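PDB 3NFT: translocator protein BipD from Burkholderia pseudomallei, which is required for invasion of epithelial cells and for survival within host cells, and probably regulates secretion of the effectors BipB and BipC and their insertion into the target membrane. Local coordinates for residues Gln162-Ala167 with Gly178-Leu183; Met173-Gly178 with Asp233-Asp238; Arg58-Ile63 with Ala245-Trp250; Gly70-Leu75 with Val157-Gln162; Asp52-Leu57 with Gly256-Ile261. All coordinates share one frame; numbering follows the deposited sequence. Where two conformers were deposited one is given.

Contact 1: residues Gln162-Ala167 with Gly178-Leu183; sequences QDYISA and GKIKAL
Tyr164 lays its ring against one side of helix 177-189, and Lys179 sits squarely over one face of that ring. Lys179 CB is 3.7 Å from the ring centroid and only 4° off the ring normal, a well-centred CH-pi contact. Lys179 CG follows over the CE2 side. The lysine chain crosses the tyrosine at about a right angle and bends at chi2 (-61°). Leu183 meets a different part of the same ring. Its CD1 comes to the edge, near the ring plane, 3.8 Å from Tyr164 CE1. The tight part continues at the root of the tyrosine. Tyr164 CB packs 3.8 Å from Ile180 CG1, with Ile180 CD1 close by. Deeper in, Ile165 CG1 lies 4.3 Å from Ile180 CD1, a looser apolar touch. Ile165 and Ile180 also both pack on Ile175 of strand 172-175. The outer, solvent side is formed by exposed Lys179 and partly exposed Tyr164, the inner side by the buried Ile165 and Ile180. The Tyr164 backbone is hydrogen-bonded to Asp176, at the start of the hairpin 165-168/172-175. No hydrogen bond joins the two segments directly. The contact therefore rests on apolar packing and on the aliphatic root of a lysine, so across these segments the ring is probably placed by packing rather than by polar pairing.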
# COMPACT_ATOMS: atom_id res chain seq x y z
N GLN A 162 -6.06 -50.77 11.15
CA GLN A 162 -7.20 -51.68 11.22
C GLN A 162 -6.80 -53.13 10.93
O GLN A 162 -7.51 -54.05 11.31
CB GLN A 162 -8.31 -51.19 10.28
CG GLN A 162 -8.82 -49.85 10.70
CD GLN A 162 -10.00 -49.38 9.86
OE1 GLN A 162 -10.80 -50.19 9.40
NE2 GLN A 162 -10.08 -48.08 9.64
N ASP A 163 -5.65 -53.31 10.27
CA ASP A 163 -5.16 -54.66 10.01
C ASP A 163 -4.78 -55.36 11.31
O ASP A 163 -4.62 -56.59 11.35
CB ASP A 163 -3.92 -54.65 9.14
CG ASP A 163 -4.19 -54.37 7.68
OD1 ASP A 163 -3.22 -54.20 6.93
OD2 ASP A 163 -5.35 -54.35 7.26
N TYR A 164 -4.59 -54.56 12.36
CA TYR A 164 -4.14 -55.08 13.65
C TYR A 164 -5.24 -55.19 14.69
O TYR A 164 -4.98 -55.42 15.88
CB TYR A 164 -2.96 -54.23 14.13
CG TYR A 164 -1.76 -54.37 13.27
CD1 TYR A 164 -1.28 -53.29 12.54
CD2 TYR A 164 -1.08 -55.58 13.17
CE1 TYR A 164 -0.15 -53.42 11.71
CE2 TYR A 164 0.05 -55.71 12.35
CZ TYR A 164 0.49 -54.64 11.63
OH TYR A 164 1.62 -54.76 10.83
N ILE A 165 -6.50 -55.04 14.26
CA ILE A 165 -7.64 -55.26 15.10
C ILE A 165 -8.46 -56.34 14.46
O ILE A 165 -8.79 -56.25 13.26
CB ILE A 165 -8.48 -53.97 15.23
CG1 ILE A 165 -7.63 -52.85 15.86
CG2 ILE A 165 -9.78 -54.24 15.97
CD1 ILE A 165 -8.23 -51.48 15.76
N SER A 166 -8.81 -57.35 15.24
CA SER A 166 -9.58 -58.48 14.72
C SER A 166 -10.50 -59.09 15.76
O SER A 166 -10.36 -58.83 16.96
CB SER A 166 -8.61 -59.51 14.17
OG SER A 166 -7.79 -60.07 15.19
N ALA A 167 -11.44 -59.91 15.30
CA ALA A 167 -12.30 -60.67 16.17
C ALA A 167 -11.53 -61.79 16.85
O ALA A 167 -10.77 -62.52 16.19
CB ALA A 167 -13.49 -61.28 15.35
N GLY A 178 1.11 -52.77 19.99
CA GLY A 178 2.50 -52.38 19.74
C GLY A 178 2.78 -52.06 18.28
O GLY A 178 3.46 -51.08 17.97
N LYS A 179 2.22 -52.86 17.38
CA LYS A 179 2.37 -52.63 15.96
C LYS A 179 1.73 -51.28 15.62
O LYS A 179 2.26 -50.51 14.81
CB LYS A 179 1.71 -53.74 15.16
CG LYS A 179 2.35 -55.12 15.36
CD LYS A 179 3.78 -55.12 14.95
CE LYS A 179 4.39 -56.49 15.14
NZ LYS A 179 3.44 -57.55 14.72
N ILE A 180 0.58 -51.01 16.25
CA ILE A 180 -0.13 -49.76 15.98
C ILE A 180 0.66 -48.56 16.50
O ILE A 180 0.76 -47.54 15.84
CB ILE A 180 -1.56 -49.78 16.55
CG1 ILE A 180 -2.36 -50.92 15.91
CG2 ILE A 180 -2.27 -48.45 16.31
CD1 ILE A 180 -3.73 -51.15 16.46
N LYS A 181 1.30 -48.71 17.67
CA LYS A 181 2.13 -47.62 18.20
C LYS A 181 3.23 -47.26 17.23
O LYS A 181 3.52 -46.09 17.03
CB LYS A 181 2.75 -48.04 19.52
CG LYS A 181 1.80 -48.14 20.67
CD LYS A 181 2.48 -48.77 21.89
CE LYS A 181 1.50 -49.29 22.91
NZ LYS A 181 2.21 -49.84 24.11
N ALA A 182 3.84 -48.28 16.62
CA ALA A 182 4.92 -48.06 15.68
C ALA A 182 4.44 -47.30 14.43
O ALA A 182 5.14 -46.41 13.90
CB ALA A 182 5.61 -49.41 15.29
N LEU A 183 3.25 -47.67 13.94
CA LEU A 183 2.66 -46.95 12.80
C LEU A 183 2.43 -45.48 13.14
O LEU A 183 2.76 -44.59 12.35
CB LEU A 183 1.35 -47.62 12.37
CG LEU A 183 1.43 -48.98 11.69
CD1 LEU A 183 0.02 -49.58 11.55
CD2 LEU A 183 2.07 -48.84 10.32

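Contact 2: residues Met173-Gly178 with Asp233-Asp238; sequences MKIDGG and DSLPPD
Ile175 reaches from the end of strand 172-175 to the loop before strand 240-243. Its CB divides the side chain into two working branches. CG2 packs 3.5 Å from Pro236 CG, and the two side chains cross at about a right angle. The other branch starts at CG1, anti to the backbone N (chi1 -179°), and runs on nearly extended. It ends with CD1 3.9 Å from Leu235 CD2. Trp250 of helix 244-295 also packs on both Ile175 and Leu235. Beyond the isoleucine the chain makes an inverse gamma turn centred on Asp176 and enters helix 177-189. Gly177 N gives a weak hydrogen bond of 3.4 Å to Pro237 O. Gly177 CA makes a CA-H...O contact of 3.0 Å with Pro236 O. Asp238 OD2 lies 2.8 Å from Gly178 N and accepts a hydrogen bond from Lys179 N. Asp176 OD2 is 4.1 Å from Asp238 OD2 and is bonded to Gly239 N. The two carboxylates are thus near each other at a helix start. Lys179 N in the first turn and Gly239 N in the loop, each bonded to one carboxylate, would be expected to ease the repulsion, as would the positive end of the helix dipole.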
# COMPACT_ATOMS: atom_id res chain seq x y z
N MET A 173 -12.20 -58.91 21.20
CA MET A 173 -11.43 -58.26 20.15
C MET A 173 -9.96 -58.44 20.49
O MET A 173 -9.56 -58.40 21.65
CB MET A 173 -11.73 -56.76 20.11
CG MET A 173 -13.17 -56.42 19.85
SD MET A 173 -13.68 -56.83 18.18
CE MET A 173 -13.14 -55.45 17.21
N LYS A 174 -9.14 -58.67 19.48
CA LYS A 174 -7.70 -58.70 19.63
C LYS A 174 -7.14 -57.45 19.00
O LYS A 174 -7.48 -57.09 17.86
CB LYS A 174 -7.10 -59.95 18.99
CG LYS A 174 -5.59 -60.04 19.05
CD LYS A 174 -5.08 -61.27 18.31
CE LYS A 174 -3.56 -61.34 18.27
NZ LYS A 174 -3.08 -62.64 17.69
N ILE A 175 -6.23 -56.79 19.72
CA ILE A 175 -5.58 -55.61 19.24
C ILE A 175 -4.07 -55.72 19.39
O ILE A 175 -3.55 -55.88 20.52
CB ILE A 175 -6.16 -54.31 19.90
CG1 ILE A 175 -5.48 -53.06 19.38
CG2 ILE A 175 -6.13 -54.38 21.40
CD1 ILE A 175 -6.33 -51.79 19.55
N ASP A 176 -3.37 -55.68 18.26
CA ASP A 176 -1.92 -55.71 18.29
C ASP A 176 -1.43 -54.29 18.42
O ASP A 176 -1.01 -53.64 17.46
CB ASP A 176 -1.32 -56.42 17.07
CG ASP A 176 -1.24 -57.92 17.23
OD1 ASP A 176 -1.17 -58.59 16.17
OD2 ASP A 176 -1.21 -58.45 18.39
N GLY A 177 -1.50 -53.80 19.66
CA GLY A 177 -1.29 -52.40 19.90
C GLY A 177 0.13 -51.89 19.75
O GLY A 177 0.34 -50.72 19.47
N GLY A 178 1.11 -52.77 19.99
CA GLY A 178 2.50 -52.38 19.74
C GLY A 178 2.78 -52.06 18.28
O GLY A 178 3.46 -51.08 17.97
N ASP A 233 -0.34 -43.24 23.02
CA ASP A 233 -0.30 -43.63 24.44
C ASP A 233 -1.55 -44.34 24.93
O ASP A 233 -1.53 -44.97 26.01
CB ASP A 233 -0.06 -42.42 25.32
CG ASP A 233 1.30 -41.81 25.15
OD1 ASP A 233 1.45 -40.67 25.64
OD2 ASP A 233 2.22 -42.44 24.54
N SER A 234 -2.63 -44.31 24.15
CA SER A 234 -3.85 -45.02 24.52
C SER A 234 -3.78 -46.53 24.30
O SER A 234 -4.63 -47.27 24.79
CB SER A 234 -5.07 -44.46 23.76
OG SER A 234 -5.05 -44.86 22.38
N LEU A 235 -2.82 -46.96 23.49
CA LEU A 235 -2.81 -48.33 22.97
C LEU A 235 -2.24 -49.32 23.98
O LEU A 235 -1.27 -49.01 24.70
CB LEU A 235 -2.00 -48.41 21.70
CG LEU A 235 -2.73 -47.78 20.51
CD1 LEU A 235 -1.73 -47.32 19.48
CD2 LEU A 235 -3.79 -48.80 19.96
N PRO A 236 -2.81 -50.53 24.01
CA PRO A 236 -2.23 -51.64 24.77
C PRO A 236 -1.12 -52.27 23.95
O PRO A 236 -0.88 -51.87 22.80
CB PRO A 236 -3.42 -52.59 24.89
CG PRO A 236 -4.06 -52.46 23.54
CD PRO A 236 -3.95 -50.99 23.20
N PRO A 237 -0.44 -53.28 24.50
CA PRO A 237 0.63 -53.96 23.77
C PRO A 237 0.13 -54.99 22.76
O PRO A 237 -1.08 -55.22 22.70
CB PRO A 237 1.44 -54.63 24.90
CG PRO A 237 0.46 -54.84 25.89
CD PRO A 237 -0.50 -53.70 25.91
N ASP A 238 1.02 -55.54 21.95
CA ASP A 238 0.63 -56.65 21.07
C ASP A 238 -0.04 -57.80 21.83
O ASP A 238 0.22 -58.05 23.02
CB ASP A 238 1.80 -57.17 20.25
CG ASP A 238 2.25 -56.23 19.18
OD1 ASP A 238 3.39 -56.40 18.66
OD2 ASP A 238 1.47 -55.32 18.81

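Contact 3: residues Arg58-Ile63 with Ala245-Trp250; sequences RLPDRI and ARYQAW
Tyr247 and Gln248 reach out from helix 244-295 and bond to two successive residues, Pro60 and Asp61. Tyr247 has CG anti to the backbone N (chi1 172°), which carries its ring across to the loop. Its OH donates to Pro60 O at 2.7 Å, from above the carbonyl plane. Gln248 instead has CG beside its backbone N, opposite the carbonyl carbon (chi1 -71°), and is extended beyond. Gln248 NE2 gives Asp61 OD1 a nearly straight bond of 3.0 Å, on the syn side but 34° out of the carboxylate plane. Arg62 N holds the same oxygen from the anti side, at 2.8 Å from Asp61 OD1. Both donors come from one face of the carboxylate, and together they limit its rotation. Leu59 CD1 presses 3.4 Å from Trp250 CH2, and the two side chains cross at about a right angle. The loop and strand 61-63 thus lie against helix 244-295, with Ile165 of strand 165-168 touching both Pro60 and Tyr247 and strand 66-68 pairing with strand 61-63.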
# COMPACT_ATOMS: atom_id res chain seq x y z
N ARG A 58 -13.74 -45.40 10.16
CA ARG A 58 -14.20 -46.08 11.35
C ARG A 58 -13.42 -47.31 11.62
O ARG A 58 -13.13 -48.07 10.70
CB ARG A 58 -15.65 -46.51 11.17
CG ARG A 58 -16.53 -45.38 11.19
CD ARG A 58 -17.87 -45.85 11.37
NE ARG A 58 -18.77 -44.75 11.51
CZ ARG A 58 -20.08 -44.95 11.69
NH1 ARG A 58 -20.54 -46.19 11.80
NH2 ARG A 58 -20.87 -43.91 11.83
N LEU A 59 -13.08 -47.51 12.89
CA LEU A 59 -12.42 -48.73 13.29
C LEU A 59 -13.41 -49.89 13.34
O LEU A 59 -14.62 -49.68 13.42
CB LEU A 59 -11.74 -48.55 14.67
CG LEU A 59 -10.63 -47.50 14.73
CD1 LEU A 59 -9.81 -47.62 16.02
CD2 LEU A 59 -9.68 -47.48 13.57
N PRO A 60 -12.90 -51.14 13.31
CA PRO A 60 -13.77 -52.28 13.52
C PRO A 60 -14.50 -52.21 14.86
O PRO A 60 -14.10 -51.46 15.75
CB PRO A 60 -12.79 -53.47 13.48
CG PRO A 60 -11.53 -52.96 12.91
CD PRO A 60 -11.49 -51.52 13.16
N ASP A 61 -15.61 -52.93 14.98
CA ASP A 61 -16.35 -52.94 16.21
C ASP A 61 -17.10 -54.26 16.30
O ASP A 61 -17.04 -55.09 15.38
CB ASP A 61 -17.30 -51.73 16.26
CG ASP A 61 -17.58 -51.23 17.68
OD1 ASP A 61 -17.35 -51.97 18.66
OD2 ASP A 61 -18.05 -50.07 17.81
N ARG A 62 -17.77 -54.46 17.43
CA ARG A 62 -18.66 -55.58 17.64
C ARG A 62 -19.96 -54.94 18.12
O ARG A 62 -20.01 -54.36 19.20
CB ARG A 62 -18.08 -56.52 18.69
CG ARG A 62 -18.88 -57.77 18.94
CD ARG A 62 -18.37 -58.91 18.10
NE ARG A 62 -17.18 -59.56 18.66
CZ ARG A 62 -16.66 -60.67 18.16
NH1 ARG A 62 -17.21 -61.25 17.10
NH2 ARG A 62 -15.59 -61.23 18.71
N ILE A 63 -21.01 -55.04 17.29
CA ILE A 63 -22.29 -54.38 17.56
C ILE A 63 -23.34 -55.45 17.82
O ILE A 63 -23.61 -56.28 16.95
CB ILE A 63 -22.72 -53.46 16.38
CG1 ILE A 63 -24.05 -52.76 16.67
CG2 ILE A 63 -22.82 -54.24 15.08
CD1 ILE A 63 -23.98 -51.71 17.77
N ALA A 245 -16.77 -54.41 25.65
CA ALA A 245 -16.98 -53.15 26.35
C ALA A 245 -15.67 -52.39 26.54
O ALA A 245 -15.61 -51.19 26.33
CB ALA A 245 -17.69 -53.36 27.67
N ARG A 246 -14.60 -53.09 26.92
CA ARG A 246 -13.30 -52.42 27.07
C ARG A 246 -12.75 -51.94 25.72
O ARG A 246 -12.15 -50.86 25.61
CB ARG A 246 -12.29 -53.33 27.76
CG ARG A 246 -12.45 -53.32 29.26
CD ARG A 246 -11.31 -54.07 29.93
NE ARG A 246 -11.45 -54.18 31.40
CZ ARG A 246 -12.13 -55.13 32.02
NH1 ARG A 246 -12.78 -56.08 31.34
NH2 ARG A 246 -12.17 -55.15 33.36
N TYR A 247 -12.97 -52.71 24.66
CA TYR A 247 -12.54 -52.27 23.34
C TYR A 247 -13.27 -50.98 22.97
O TYR A 247 -12.68 -50.03 22.46
CB TYR A 247 -12.80 -53.36 22.30
CG TYR A 247 -12.54 -52.86 20.91
CD1 TYR A 247 -13.58 -52.38 20.11
CD2 TYR A 247 -11.24 -52.79 20.41
CE1 TYR A 247 -13.34 -51.90 18.86
CE2 TYR A 247 -10.99 -52.30 19.15
CZ TYR A 247 -12.03 -51.84 18.37
OH TYR A 247 -11.76 -51.34 17.09
N GLN A 248 -14.57 -50.94 23.23
CA GLN A 248 -15.36 -49.78 22.86
C GLN A 248 -14.94 -48.54 23.63
O GLN A 248 -14.96 -47.45 23.09
CB GLN A 248 -16.86 -50.07 23.03
CG GLN A 248 -17.35 -51.06 21.97
CD GLN A 248 -18.84 -51.38 22.03
OE1 GLN A 248 -19.49 -51.22 23.07
NE2 GLN A 248 -19.38 -51.88 20.93
N ALA A 249 -14.57 -48.72 24.90
CA ALA A 249 -14.07 -47.61 25.68
C ALA A 249 -12.80 -47.04 25.06
O ALA A 249 -12.62 -45.81 24.99
CB ALA A 249 -13.79 -48.02 27.12
N TRP A 250 -11.89 -47.93 24.65
CA TRP A 250 -10.66 -47.51 24.00
C TRP A 250 -10.96 -46.80 22.66
O TRP A 250 -10.43 -45.74 22.36
CB TRP A 250 -9.69 -48.69 23.79
CG TRP A 250 -8.60 -48.27 22.86
CD1 TRP A 250 -7.51 -47.49 23.15
CD2 TRP A 250 -8.58 -48.46 21.43
NE1 TRP A 250 -6.79 -47.25 22.01
CE2 TRP A 250 -7.42 -47.82 20.94
CE3 TRP A 250 -9.40 -49.14 20.54
CZ2 TRP A 250 -7.09 -47.81 19.59
CZ3 TRP A 250 -9.07 -49.15 19.20
CH2 TRP A 250 -7.93 -48.48 18.73

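Contact 4: residues Gly70-Leu75 with Val157-Gln162; sequences GRRANL and VMSKLQ
Gly70 meets the amide of Gln162 through a water. The water accepts from Gly70 N at 2.7 Å and donates to Gln162 OE1 at 2.8 Å. Gly70 CA also lies 3.4 Å from that oxygen. Next, Arg71 O accepts a nearly straight bond of 3.2 Å from Gln162 NE2, which approaches from above the carbonyl plane, 64° out of it. The same nitrogen also gives to Met158 O; with the water on OE1, both ends of the amide are held. This is a loop, between strand 66-68 and helix 76-103, tied to the C-terminal part of helix 121-160 and the 3-10 turn that follows, part of a predicted coiled coil. Arg72 then slides past Gln162 in the opposite direction. Gln162 CB lies over one face of its guanidinium, off toward the rim, 3.5 Å from Arg72 NH2. The charge itself is met by Asp163, in a salt bridge through Arg72 NH1. Ala73 N donates to Ser159 OG at 3.0 Å and 173°. Ser159 OG is in turn bonded to Ala155 O.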
# COMPACT_ATOMS: atom_id res chain seq x y z
N GLY A 70 -14.20 -52.27 9.87
CA GLY A 70 -14.08 -50.82 9.88
C GLY A 70 -14.24 -50.26 8.47
O GLY A 70 -14.50 -51.01 7.52
N ARG A 71 -14.10 -48.96 8.33
CA ARG A 71 -14.04 -48.30 7.04
C ARG A 71 -12.72 -47.55 6.95
O ARG A 71 -12.40 -46.79 7.86
CB ARG A 71 -15.20 -47.32 6.84
CG ARG A 71 -15.15 -46.66 5.48
CD ARG A 71 -16.28 -45.68 5.22
NE ARG A 71 -16.45 -45.44 3.79
CZ ARG A 71 -15.72 -44.63 3.04
NH1 ARG A 71 -14.70 -43.94 3.54
NH2 ARG A 71 -16.01 -44.51 1.74
N ARG A 72 -11.96 -47.83 5.90
CA ARG A 72 -10.69 -47.17 5.62
C ARG A 72 -10.90 -45.99 4.67
O ARG A 72 -11.93 -45.90 3.99
CB ARG A 72 -9.71 -48.18 5.06
CG ARG A 72 -9.36 -49.25 6.13
CD ARG A 72 -8.74 -50.44 5.57
NE ARG A 72 -8.83 -51.64 6.43
CZ ARG A 72 -7.82 -52.37 6.87
NH1 ARG A 72 -6.55 -52.08 6.57
NH2 ARG A 72 -8.09 -53.44 7.62
N ALA A 73 -9.89 -45.12 4.58
CA ALA A 73 -9.96 -43.91 3.82
C ALA A 73 -9.41 -44.08 2.40
O ALA A 73 -8.33 -44.63 2.21
CB ALA A 73 -9.14 -42.79 4.56
N ASN A 74 -10.11 -43.51 1.42
CA ASN A 74 -9.62 -43.33 0.06
C ASN A 74 -8.73 -42.11 0.11
O ASN A 74 -9.19 -40.97 0.12
CB ASN A 74 -10.79 -43.15 -0.93
CG ASN A 74 -10.35 -42.86 -2.33
OD1 ASN A 74 -9.15 -42.76 -2.61
ND2 ASN A 74 -11.33 -42.70 -3.27
N LEU A 75 -7.42 -42.34 0.17
CA LEU A 75 -6.51 -41.22 0.40
C LEU A 75 -6.39 -40.28 -0.81
O LEU A 75 -5.89 -39.16 -0.69
CB LEU A 75 -5.12 -41.73 0.81
CG LEU A 75 -5.07 -42.61 2.04
CD1 LEU A 75 -3.66 -43.23 2.19
CD2 LEU A 75 -5.46 -41.80 3.29
N VAL A 157 -2.68 -43.79 8.49
CA VAL A 157 -2.40 -44.63 9.64
C VAL A 157 -3.66 -45.22 10.28
O VAL A 157 -3.65 -46.38 10.71
CB VAL A 157 -1.47 -43.95 10.65
CG1 VAL A 157 -2.22 -43.00 11.55
CG2 VAL A 157 -0.74 -45.02 11.47
N MET A 158 -4.76 -44.46 10.30
CA MET A 158 -5.99 -44.95 10.89
C MET A 158 -6.64 -46.01 10.01
O MET A 158 -7.53 -46.73 10.48
CB MET A 158 -6.97 -43.81 11.20
CG MET A 158 -6.42 -42.84 12.21
SD MET A 158 -7.65 -41.60 12.69
CE MET A 158 -8.08 -40.84 11.13
N SER A 159 -6.22 -46.08 8.75
CA SER A 159 -6.67 -47.13 7.84
C SER A 159 -5.77 -48.37 8.04
O SER A 159 -6.26 -49.47 8.25
CB SER A 159 -6.61 -46.65 6.41
OG SER A 159 -7.46 -45.54 6.20
N LYS A 160 -4.45 -48.18 7.96
CA LYS A 160 -3.49 -49.26 8.11
C LYS A 160 -3.61 -49.99 9.43
O LYS A 160 -3.49 -51.22 9.48
CB LYS A 160 -2.06 -48.72 7.97
CG LYS A 160 -1.66 -48.35 6.59
CD LYS A 160 -0.23 -47.82 6.55
CE LYS A 160 0.39 -48.00 5.19
NZ LYS A 160 -0.35 -47.29 4.11
N LEU A 161 -3.91 -49.25 10.50
CA LEU A 161 -3.92 -49.86 11.83
C LEU A 161 -5.03 -50.86 12.01
O LEU A 161 -4.97 -51.72 12.86
CB LEU A 161 -3.95 -48.80 12.94
CG LEU A 161 -5.21 -47.94 13.14
CD1 LEU A 161 -6.25 -48.72 13.94
CD2 LEU A 161 -4.85 -46.62 13.88
N GLN A 162 -6.06 -50.77 11.15
CA GLN A 162 -7.20 -51.68 11.22
C GLN A 162 -6.80 -53.13 10.93
O GLN A 162 -7.51 -54.05 11.31
CB GLN A 162 -8.31 -51.19 10.28
CG GLN A 162 -8.82 -49.85 10.70
CD GLN A 162 -10.00 -49.38 9.86
OE1 GLN A 162 -10.80 -50.19 9.40
NE2 GLN A 162 -10.08 -48.08 9.64
O HOH W 1 -11.61 -52.90 9.50

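Contact 5: residues Asp52-Leu57 with Gly256-Ile261; sequences DEFASL and GQKDNI
Lys258 of helix 244-295 sends its amine to the C-terminal end of helix 41-56. The lysine chain is extended up to CE and turns at chi4 (-91°) to bring NZ among the carbonyls. Lys258 NZ donates to Phe54 O at 3.0 Å, tilted 26° from the carbonyl plane. Leu57 N reaches the same oxygen from the opposite face of that plane. NZ makes two weak bonds as well, each 3.4 Å, to Ala55 O and Leu57 O. A water bridges the last pair: it accepts from Lys258 NZ at 3.1 Å and donates to Leu57 O at 2.8 Å. The weak bonds and the water must share the remaining hydrogens of the amine. Apolar packing lines the way to these bonds. The lysine chain slides past Phe54, with Lys258 CG 3.7 Å from Phe54 CE2. Leu57 CB lies 3.9 Å from Lys258 CE. Phe54 CZ meets Ile261 CG2, and the Phe54 ring also stacks on Phe151 of helix 121-160. The two helix segments run almost antiparallel, 176° apart. A buried lysine amine is thus satisfied by carbonyls at a helix C-terminus and by water. The negative end of the helix dipole would probably stabilise its positive charge.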
# COMPACT_ATOMS: atom_id res chain seq x y z
N ASP A 52 -14.79 -34.93 4.79
CA ASP A 52 -15.78 -35.99 4.84
C ASP A 52 -15.18 -37.38 4.79
O ASP A 52 -15.66 -38.29 5.47
CB ASP A 52 -16.80 -35.86 3.71
CG ASP A 52 -17.75 -34.67 3.87
OD1 ASP A 52 -17.84 -34.04 4.95
OD2 ASP A 52 -18.34 -34.30 2.86
N GLU A 53 -14.11 -37.55 4.01
CA GLU A 53 -13.44 -38.84 3.94
C GLU A 53 -12.85 -39.22 5.29
O GLU A 53 -12.99 -40.34 5.75
CB GLU A 53 -12.33 -38.83 2.89
CG GLU A 53 -11.81 -40.21 2.56
CD GLU A 53 -12.80 -41.12 1.86
OE1 GLU A 53 -13.77 -40.58 1.27
OE2 GLU A 53 -12.65 -42.36 1.91
N PHE A 54 -12.19 -38.25 5.91
CA PHE A 54 -11.61 -38.45 7.24
C PHE A 54 -12.68 -38.80 8.25
O PHE A 54 -12.55 -39.70 9.08
CB PHE A 54 -10.87 -37.18 7.63
CG PHE A 54 -10.02 -37.30 8.88
CD1 PHE A 54 -8.66 -37.58 8.78
CD2 PHE A 54 -10.57 -37.07 10.13
CE1 PHE A 54 -7.87 -37.65 9.91
CE2 PHE A 54 -9.77 -37.17 11.27
CZ PHE A 54 -8.40 -37.45 11.13
N ALA A 55 -13.77 -38.05 8.22
CA ALA A 55 -14.87 -38.26 9.14
C ALA A 55 -15.46 -39.66 9.00
O ALA A 55 -15.91 -40.26 10.00
CB ALA A 55 -15.98 -37.20 8.89
N SER A 56 -15.49 -40.16 7.77
CA SER A 56 -16.08 -41.47 7.47
C SER A 56 -15.26 -42.66 7.98
O SER A 56 -15.77 -43.77 8.08
CB SER A 56 -16.34 -41.60 5.97
OG SER A 56 -15.19 -41.96 5.26
N LEU A 57 -13.97 -42.44 8.25
CA LEU A 57 -13.15 -43.52 8.72
C LEU A 57 -13.70 -44.08 10.04
O LEU A 57 -14.12 -43.30 10.91
CB LEU A 57 -11.69 -43.05 8.83
CG LEU A 57 -10.65 -44.14 9.00
CD1 LEU A 57 -9.41 -43.79 8.28
CD2 LEU A 57 -10.41 -44.32 10.51
N GLY A 256 -12.15 -39.73 20.00
CA GLY A 256 -12.11 -38.39 20.53
C GLY A 256 -10.89 -37.62 20.01
O GLY A 256 -11.02 -36.47 19.58
N GLN A 257 -9.73 -38.26 19.99
CA GLN A 257 -8.53 -37.62 19.46
C GLN A 257 -8.62 -37.41 17.93
O GLN A 257 -8.27 -36.36 17.44
CB GLN A 257 -7.32 -38.46 19.80
CG GLN A 257 -7.07 -38.57 21.30
CD GLN A 257 -6.85 -37.22 22.01
OE1 GLN A 257 -6.23 -36.29 21.46
NE2 GLN A 257 -7.39 -37.11 23.23
N LYS A 258 -9.11 -38.43 17.23
CA LYS A 258 -9.34 -38.34 15.81
C LYS A 258 -10.25 -37.14 15.51
O LYS A 258 -9.95 -36.33 14.64
CB LYS A 258 -9.97 -39.66 15.32
CG LYS A 258 -10.50 -39.63 13.89
CD LYS A 258 -11.29 -40.87 13.51
CE LYS A 258 -11.80 -40.81 12.06
NZ LYS A 258 -13.17 -40.19 11.96
N ASP A 259 -11.35 -37.02 16.26
CA ASP A 259 -12.28 -35.92 16.01
C ASP A 259 -11.66 -34.55 16.32
O ASP A 259 -12.01 -33.54 15.69
CB ASP A 259 -13.59 -36.08 16.79
CG ASP A 259 -14.45 -37.25 16.31
OD1 ASP A 259 -14.18 -37.81 15.23
OD2 ASP A 259 -15.46 -37.59 16.99
N ASN A 260 -10.75 -34.51 17.30
CA ASN A 260 -10.04 -33.27 17.58
C ASN A 260 -9.20 -32.85 16.35
O ASN A 260 -9.15 -31.66 15.98
CB ASN A 260 -9.16 -33.45 18.81
CG ASN A 260 -8.74 -32.14 19.47
OD1 ASN A 260 -8.75 -31.03 18.88
ND2 ASN A 260 -8.35 -32.28 20.73
N ILE A 261 -8.49 -33.82 15.75
CA ILE A 261 -7.68 -33.54 14.57
C ILE A 261 -8.58 -33.06 13.42
O ILE A 261 -8.26 -32.08 12.78
CB ILE A 261 -6.83 -34.73 14.13
CG1 ILE A 261 -5.81 -35.08 15.23
CG2 ILE A 261 -6.15 -34.46 12.75
CD1 ILE A 261 -5.02 -36.37 14.90
O HOH W 2 -14.51 -42.51 13.60

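Contact 5 is the buried one, its centre about 14 Å from the centre of the chain. The other four are partly buried and lie farther out. Contacts 3 and 5 both use helix 244-295, holding two successive parts of the N-terminal region, strand 61-63 with its loop and helix 41-56. Contacts 1 and 2 share helix 177-189 and the sheet of strands 165-168, 172-175 and 240-243. Contacts 1 and 4 share Gln162 and are joined by the Arg72-Asp163 salt bridge. Glu53 links contacts 4 and 5 through Arg71 and Asn74. Contact 1 is apolar, contact 2 mixes apolar packing with carboxylates, and contacts 3 to 5 rely largely on side chains bonding backbone groups, with an amide-carboxylate bond added in contact 3.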